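Local coordinates for aldehyde dehydrogenase (Trypanosoma brucei, PDB 5MYP), which probably oxidises aldehydes to carboxylic acids with NAD+ as the electron acceptor, at residues Ile247-Gly250 / Lys251-Ala255; Glu281-Lys284 / Ala285-Asp289. All coordinates share one frame; numbering follows the deposited sequence.

Contact 1. Residues Ile247-Gly250 / Lys251-Ala255; sequences IMWG and KIINA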
loop_
_atom_site.group_PDB
_atom_site.type_symbol
_atom_site.label_atom_id
_atom_site.label_comp_id
_atom_site.label_asym_id
_atom_site.label_seq_id
_atom_site.Cartn_x
_atom_site.Cartn_y
_atom_site.Cartn_z
ATOM N N ILE A 247 3.317 9.996 -30.852
ATOM C CA ILE A 247 4.463 9.178 -30.424
ATOM C C ILE A 247 5.738 10.026 -30.375
ATOM O O ILE A 247 6.462 10.000 -29.379
ATOM C CB ILE A 247 4.680 7.944 -31.341
ATOM C CG1 ILE A 247 3.514 6.961 -31.193
ATOM C CG2 ILE A 247 5.997 7.232 -31.015
ATOM C CD1 ILE A 247 3.424 5.911 -32.283
ATOM N N MET A 248 5.996 10.780 -31.445
ATOM C CA MET A 248 7.213 11.583 -31.552
ATOM C C MET A 248 7.250 12.704 -30.511
ATOM O O MET A 248 8.306 12.978 -29.943
ATOM C CB MET A 248 7.366 12.146 -32.975
ATOM C CG MET A 248 8.658 12.904 -33.256
ATOM S SD MET A 248 10.193 12.055 -32.805
ATOM C CE MET A 248 10.059 10.563 -33.782
ATOM N N TRP A 249 6.104 13.334 -30.251
ATOM C CA TRP A 249 6.011 14.342 -29.184
ATOM C C TRP A 249 6.407 13.751 -27.825
ATOM O O TRP A 249 7.221 14.330 -27.110
ATOM C CB TRP A 249 4.601 14.952 -29.095
ATOM C CG TRP A 249 4.405 15.731 -27.825
ATOM C CD1 TRP A 249 4.896 16.970 -27.540
ATOM C CD2 TRP A 249 3.707 15.297 -26.655
ATOM N NE1 TRP A 249 4.535 17.345 -26.267
ATOM C CE2 TRP A 249 3.805 16.334 -25.700
ATOM C CE3 TRP A 249 3.009 14.132 -26.317
ATOM C CZ2 TRP A 249 3.222 16.243 -24.434
ATOM C CZ3 TRP A 249 2.431 14.042 -25.055
ATOM C CH2 TRP A 249 2.539 15.093 -24.132
ATOM N N GLY A 250 5.827 12.599 -27.488
ATOM C CA GLY A 250 6.139 11.897 -26.235
ATOM C C GLY A 250 7.607 11.543 -26.067
ATOM O O GLY A 250 8.108 11.479 -24.942
ATOM N N LYS A 251 8.290 11.308 -27.184
ATOM C CA LYS A 251 9.724 11.017 -27.196
ATOM C C LYS A 251 10.587 12.278 -27.142
ATOM O O LYS A 251 11.635 12.279 -26.499
ATOM C CB LYS A 251 10.069 10.201 -28.450
ATOM C CG LYS A 251 11.408 9.482 -28.406
ATOM C CD LYS A 251 11.468 8.499 -27.250
ATOM C CE LYS A 251 12.426 7.355 -27.517
ATOM N NZ LYS A 251 12.477 6.417 -26.363
ATOM N N ILE A 252 10.153 13.342 -27.818
ATOM C CA ILE A 252 10.928 14.590 -27.907
ATOM C C ILE A 252 10.969 15.362 -26.578
ATOM O O ILE A 252 11.996 15.963 -26.249
ATOM C CB ILE A 252 10.429 15.482 -29.083
ATOM C CG1 ILE A 252 10.936 14.901 -30.410
ATOM C CG2 ILE A 252 10.892 16.936 -28.944
ATOM C CD1 ILE A 252 10.356 15.554 -31.649
ATOM N N ILE A 253 9.866 15.361 -25.832
ATOM C CA ILE A 253 9.828 16.067 -24.543
ATOM C C ILE A 253 10.918 15.540 -23.602
ATOM O O ILE A 253 11.095 14.323 -23.455
ATOM C CB ILE A 253 8.432 16.039 -23.860
ATOM C CG1 ILE A 253 7.958 14.609 -23.552
ATOM C CG2 ILE A 253 7.410 16.786 -24.713
ATOM C CD1 ILE A 253 6.615 14.552 -22.860
ATOM N N ASN A 254 11.683 16.471 -23.031
ATOM C CA ASN A 254 12.816 16.165 -22.153
ATOM C C ASN A 254 13.878 15.228 -22.772
ATOM O O ASN A 254 14.597 14.528 -22.048
ATOM C CB ASN A 254 12.288 15.614 -20.816
ATOM C CG ASN A 254 13.153 15.999 -19.632
ATOM O OD1 ASN A 254 13.711 17.097 -19.578
ATOM N ND2 ASN A 254 13.252 15.105 -18.665
ATOM N N ALA A 255 13.989 15.246 -24.104
ATOM C CA ALA A 255 14.890 14.357 -24.851
ATOM C C ALA A 255 14.725 12.875 -24.472
ATOM O O ALA A 255 15.707 12.157 -24.278
ATOM C CB ALA A 255 16.331 14.814 -24.678
HETATM O O HOH W 1 10.077 11.906 -23.152
#
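The indole of Trp249 has Ile253, one helical turn on, over one face: CD1 of Ile253 sits 4.1 Å above the ring plane, offset toward the rim. CG2 of Ile253 lies over the same face, above NE1 of Trp249 at 3.3 Å. With chi1 at 61°, CG1 stands between backbone N and carbonyl carbon and CG2 beside the N, which turns both branches to that face. From the second subunit, Arg473 makes a cation-pi contact with the indole and Phe474 an edge-to-face one, so a broad aromatic side chain suits this interface position.

On another side of the helix Met248, bent at chi2 and chi3, brings CG to 3.5 Å from CD1 of Ile252; flexible thioether and branched aliphatic chain fill this buried spot. The last turn is closed by Ile253 N bonding to Trp249 O (3.1 Å, 165° at the hydrogen). A water donates to Gly250 O and Ile253 O, bridging the helix end to the following loop. The amine of Lys251 is held by the carbonyls of Pro262 and Ile370. This is the C-terminal end of the helix in a beta-alpha-beta unit, strand 229-232, helix 240-252, strand 264-268, leading toward the predicted catalytic Cys259.

Contact 2. Residues Glu281-Lys284 / Ala285-Asp289; sequences EARK and AMLGD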
loop_
_atom_site.group_PDB
_atom_site.type_symbol
_atom_site.label_atom_id
_atom_site.label_comp_id
_atom_site.label_asym_id
_atom_site.label_seq_id
_atom_site.Cartn_x
_atom_site.Cartn_y
_atom_site.Cartn_z
ATOM N N GLU A 281 8.803 12.444 -40.594
ATOM C CA GLU A 281 8.161 13.724 -40.917
ATOM C C GLU A 281 7.787 14.515 -39.668
ATOM O O GLU A 281 8.025 15.722 -39.613
ATOM C CB GLU A 281 6.923 13.528 -41.810
ATOM C CG GLU A 281 7.231 13.049 -43.226
ATOM C CD GLU A 281 8.221 13.944 -43.959
ATOM O OE1 GLU A 281 8.020 15.180 -43.967
ATOM O OE2 GLU A 281 9.209 13.414 -44.518
ATOM N N ALA A 282 7.217 13.832 -38.672
ATOM C CA ALA A 282 6.885 14.460 -37.388
ATOM C C ALA A 282 8.121 15.052 -36.702
ATOM O O ALA A 282 8.068 16.169 -36.181
ATOM C CB ALA A 282 6.198 13.460 -36.467
ATOM N N ARG A 283 9.227 14.305 -36.723
ATOM C CA ARG A 283 10.492 14.754 -36.128
ATOM C C ARG A 283 11.017 16.042 -36.770
ATOM O O ARG A 283 11.415 16.971 -36.059
ATOM C CB ARG A 283 11.558 13.660 -36.230
ATOM C CG ARG A 283 12.792 13.902 -35.376
ATOM C CD ARG A 283 13.850 12.838 -35.624
ATOM N NE ARG A 283 14.602 13.091 -36.861
ATOM C CZ ARG A 283 15.933 13.160 -36.981
ATOM N NH1 ARG A 283 16.464 13.415 -38.175
ATOM N NH2 ARG A 283 16.748 12.967 -35.945
ATOM N N LYS A 284 11.026 16.082 -38.105
ATOM C CA LYS A 284 11.445 17.276 -38.860
ATOM C C LYS A 284 10.582 18.482 -38.519
ATOM O O LYS A 284 11.104 19.572 -38.281
ATOM C CB LYS A 284 11.371 17.033 -40.376
ATOM C CG LYS A 284 12.414 16.071 -40.918
ATOM C CD LYS A 284 12.188 15.767 -42.397
ATOM C CE LYS A 284 12.670 14.374 -42.776
ATOM N NZ LYS A 284 14.102 14.140 -42.439
ATOM N N ALA A 285 9.267 18.274 -38.501
ATOM C CA ALA A 285 8.304 19.324 -38.161
ATOM C C ALA A 285 8.534 19.910 -36.763
ATOM O O ALA A 285 8.560 21.133 -36.603
ATOM C CB ALA A 285 6.884 18.792 -38.277
ATOM N N MET A 286 8.733 19.046 -35.770
ATOM C CA MET A 286 8.863 19.487 -34.373
ATOM C C MET A 286 10.218 20.120 -34.032
ATOM O O MET A 286 10.270 21.068 -33.252
ATOM C CB MET A 286 8.565 18.329 -33.415
ATOM C CG MET A 286 7.110 17.909 -33.447
ATOM S SD MET A 286 6.731 16.529 -32.346
ATOM C CE MET A 286 5.139 16.029 -32.993
ATOM N N LEU A 287 11.305 19.601 -34.598
ATOM C CA LEU A 287 12.647 20.111 -34.294
ATOM C C LEU A 287 13.096 21.228 -35.229
ATOM O O LEU A 287 13.914 22.065 -34.835
ATOM C CB LEU A 287 13.671 18.975 -34.322
ATOM C CG LEU A 287 13.414 17.853 -33.314
ATOM C CD1 LEU A 287 14.444 16.750 -33.465
ATOM C CD2 LEU A 287 13.391 18.374 -31.879
ATOM N N GLY A 288 12.571 21.237 -36.454
ATOM C CA GLY A 288 12.937 22.236 -37.458
ATOM C C GLY A 288 14.159 21.832 -38.261
ATOM O O GLY A 288 15.038 21.128 -37.765
ATOM N N ASP A 289 14.215 22.316 -39.499
ATOM C CA ASP A 289 15.259 21.956 -40.461
ATOM C C ASP A 289 16.639 22.458 -40.029
ATOM O O ASP A 289 17.619 21.706 -40.084
ATOM C CB ASP A 289 14.894 22.510 -41.851
ATOM C CG ASP A 289 15.818 22.015 -42.962
ATOM O OD1 ASP A 289 16.144 20.807 -43.008
ATOM O OD2 ASP A 289 16.204 22.842 -43.814
#
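Glu281 meets Ala285 through its backbone: Ala285 N donates to Glu281 O at 3.0 Å, nearly straight at 166°. The CB of Ala285 rests 3.5 Å from the same Glu281 O, a small methyl lying against the helix backbone. Glu281 is exposed, a place suited to a charged residue.

Ala282 accepts from Met286 N, and its carbonyl oxygen also has CG of Met286 3.4 Å away. With CG set beside its own backbone N (chi1 -68°) and the chain extended beyond, Met286 carries its CE to 4.4 Å from CB of Ala282. The small Ala282 lets helix 240-252 come close, with Met248 packed on it, while the longer Met286 reaches Ile252 of that helix.

At Arg283 the aliphatic part does the packing: CG of Arg283 lies 3.8 Å from CD1 of Leu287, the two chains crossing at a slant. The guanidinium group bends away at chi3 to form a salt bridge with Glu339 and a hydrogen bond to the carbonyl of Pro349. Arginine thus serves as both hydrocarbon and charge.

Lys284 ends the series, its carbonyl O accepting from Gly288 N at 2.9 Å with a more bent angle of 142°. Gly288 then leaves the helix with positive phi, where a side chain would be jammed against the preceding carbonyl oxygen, and it is also the N-cap residue of helix 289-296. Asp289, in that helix's first turn, pairs with Lys293.

The end of helix 272-287 packs through Ala282, Arg283 and Met286 on helix 240-252, through Arg283 and Leu287 on strand 346-353 and on Leu292 of helix 289-296, while Met286 also touches Phe474 of the second subunit.

How the contacts relate
Both contacts lie at the C-terminal ends of helices, 240-252 and 272-287, whose neighbouring faces pack together with the contact centres about 12 Å apart. Between them, CD1 of Ile252 comes 3.7 Å from CB of Met286, and CB of Met248 is 3.9 Å from CB of Ala282. Contact 1 is wholly buried and leads toward the predicted catalytic cysteine; contact 2 is partly exposed, farther from the chain centre and away from the annotated sites. Accordingly, contact 1 is dominated by apolar and aromatic groups, whereas contact 2 mixes an apolar inner side with charged residues. Buried Lys251 sets its amine on main-chain carbonyls, while Arg283 pairs with a carboxylate. Phe474 of the second subunit reaches both.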